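Side-chain contact in 3-oxosteroid 1-dehydrogenase (PDB 7P18), which probably catalyses the FAD-dependent 1,2-desaturation of 3-oxosteroids, turning them into 3-oxo-Delta(1)-steroids with transfer of the electrons to an acceptor: residues A[236-239]-A[243-246]. Residues are numbered along the deposited sequence; the frame is centred on the assembly and turned at random.
Sequences LITE and NKRV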
loop_
_atom_site.group_PDB
_atom_site.type_symbol
_atom_site.label_atom_id
_atom_site.label_comp_id
_atom_site.label_asym_id
_atom_site.label_seq_id
_atom_site.Cartn_x
_atom_site.Cartn_y
_atom_site.Cartn_z
ATOM N N LEU A 236 -18.927 19.470 -4.469
ATOM C CA LEU A 236 -20.194 18.721 -4.306
ATOM C C LEU A 236 -21.364 19.656 -4.660
ATOM O O LEU A 236 -21.277 20.863 -4.358
ATOM C CB LEU A 236 -20.270 18.281 -2.838
ATOM C CG LEU A 236 -19.268 17.198 -2.418
ATOM C CD1 LEU A 236 -19.191 17.072 -0.895
ATOM C CD2 LEU A 236 -19.638 15.892 -3.036
ATOM N N ILE A 237 -22.406 19.111 -5.270
ATOM C CA ILE A 237 -23.726 19.797 -5.423
ATOM C C ILE A 237 -24.629 19.308 -4.277
ATOM O O ILE A 237 -24.722 18.105 -4.070
ATOM C CB ILE A 237 -24.302 19.532 -6.826
ATOM C CG1 ILE A 237 -23.306 20.004 -7.898
ATOM C CG2 ILE A 237 -25.678 20.171 -6.979
ATOM C CD1 ILE A 237 -23.621 19.565 -9.305
ATOM N N THR A 238 -25.240 20.220 -3.526
ATOM C CA THR A 238 -26.191 19.867 -2.443
ATOM C C THR A 238 -27.556 20.557 -2.628
ATOM O O THR A 238 -27.642 21.530 -3.359
ATOM C CB THR A 238 -25.618 20.217 -1.073
ATOM O OG1 THR A 238 -25.499 21.632 -1.027
ATOM C CG2 THR A 238 -24.270 19.567 -0.813
ATOM N N GLU A 239 -28.572 20.004 -1.965
ATOM C CA GLU A 239 -29.938 20.571 -1.810
ATOM C C GLU A 239 -30.344 20.453 -0.338
ATOM O O GLU A 239 -29.796 19.555 0.345
ATOM C CB GLU A 239 -30.948 19.803 -2.658
ATOM C CG GLU A 239 -30.693 19.905 -4.143
ATOM C CD GLU A 239 -31.695 19.125 -4.989
ATOM O OE1 GLU A 239 -32.524 18.384 -4.405
ATOM O OE2 GLU A 239 -31.638 19.244 -6.232
ATOM N N ASN A 243 -30.970 20.147 6.392
ATOM C CA ASN A 243 -29.988 19.049 6.256
ATOM C C ASN A 243 -29.632 18.927 4.782
ATOM O O ASN A 243 -30.524 18.615 4.004
ATOM C CB ASN A 243 -30.529 17.746 6.832
ATOM C CG ASN A 243 -30.496 17.736 8.349
ATOM O OD1 ASN A 243 -31.427 17.249 8.968
ATOM N ND2 ASN A 243 -29.437 18.260 8.957
ATOM N N LYS A 244 -28.375 19.202 4.442
ATOM C CA LYS A 244 -27.853 19.116 3.062
ATOM C C LYS A 244 -27.755 17.642 2.651
ATOM O O LYS A 244 -27.242 16.790 3.428
ATOM C CB LYS A 244 -26.523 19.866 2.980
ATOM C CG LYS A 244 -26.636 21.365 3.190
ATOM C CD LYS A 244 -27.738 21.963 2.347
ATOM C CE LYS A 244 -27.760 23.475 2.355
ATOM N NZ LYS A 244 -28.403 23.972 3.594
ATOM N N ARG A 245 -28.243 17.366 1.454
ATOM C CA ARG A 245 -28.141 16.073 0.753
ATOM C C ARG A 245 -27.253 16.343 -0.454
ATOM O O ARG A 245 -27.309 17.458 -0.983
ATOM C CB ARG A 245 -29.541 15.595 0.336
ATOM C CG ARG A 245 -29.578 14.367 -0.559
ATOM C CD ARG A 245 -31.000 13.876 -0.745
ATOM N NE ARG A 245 -31.806 14.912 -1.368
ATOM C CZ ARG A 245 -32.272 14.902 -2.618
ATOM N NH1 ARG A 245 -32.016 13.887 -3.434
ATOM N NH2 ARG A 245 -33.007 15.919 -3.046
ATOM N N VAL A 246 -26.480 15.353 -0.872
ATOM C CA VAL A 246 -25.573 15.494 -2.038
ATOM C C VAL A 246 -26.315 14.938 -3.237
ATOM O O VAL A 246 -26.783 13.772 -3.162
ATOM C CB VAL A 246 -24.231 14.772 -1.805
ATOM C CG1 VAL A 246 -23.497 14.547 -3.104
ATOM C CG2 VAL A 246 -23.388 15.555 -0.831
#
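Arg245 O is gripped by two groups of the facing strand: Glu239 N donates a hydrogen bond to it over 3.0 Å, and the CA-H of Thr238 makes a second, weaker approach. Glu239 O is held in the same way, with Arg245 N at 2.9 Å and an N-H...O angle of 171°, while the CA-H of Lys244 also points to it. These reciprocal bonds identify Glu239 and Arg245 as an antiparallel hydrogen-bonded pair; the next pair, Thr238 with Val246, is non-hydrogen-bonded, its CA atoms only 4.4 Å apart. The same cross-strand pairing brings Glu239 and Arg245 out on one face, where the side chains run side by side in the same direction. The Glu239 chain is extended beyond CG, whereas that of Arg245 folds at chi3 (61°), which turns the guanidinium so that NH2 meets Glu239 OE1 at 2.9 Å. This salt bridge is oblique to the guanidinium, and the carboxylate plane stands 79° from it, so the two groups do not form a flat, two-pronged pair. Together the segments make the turn end of the beta hairpin 233-239/245-253, whose first strand is the outermost of a four-stranded mixed sheet in the FAD-binding domain, at the protein surface. On the other face, Val246 CG2 packs against Thr238 CG2 at 4.1 Å. Val246 CG1, anti to the backbone N, reaches instead to Leu236 CD2, also at 4.1 Å. Ile310 and Leu521 touch both Leu236 and Val246; Leu521 lies on strand 521-523, an outermost strand of the five-stranded parallel sheet, so the hairpin packs against that sheet's edge. Leu236 also lies near Phe233, an FAD-binding residue. Lys244 crosses Thr238 at about a right angle, its CD 3.7 Å from Glu239 O and close to Thr238 OG1.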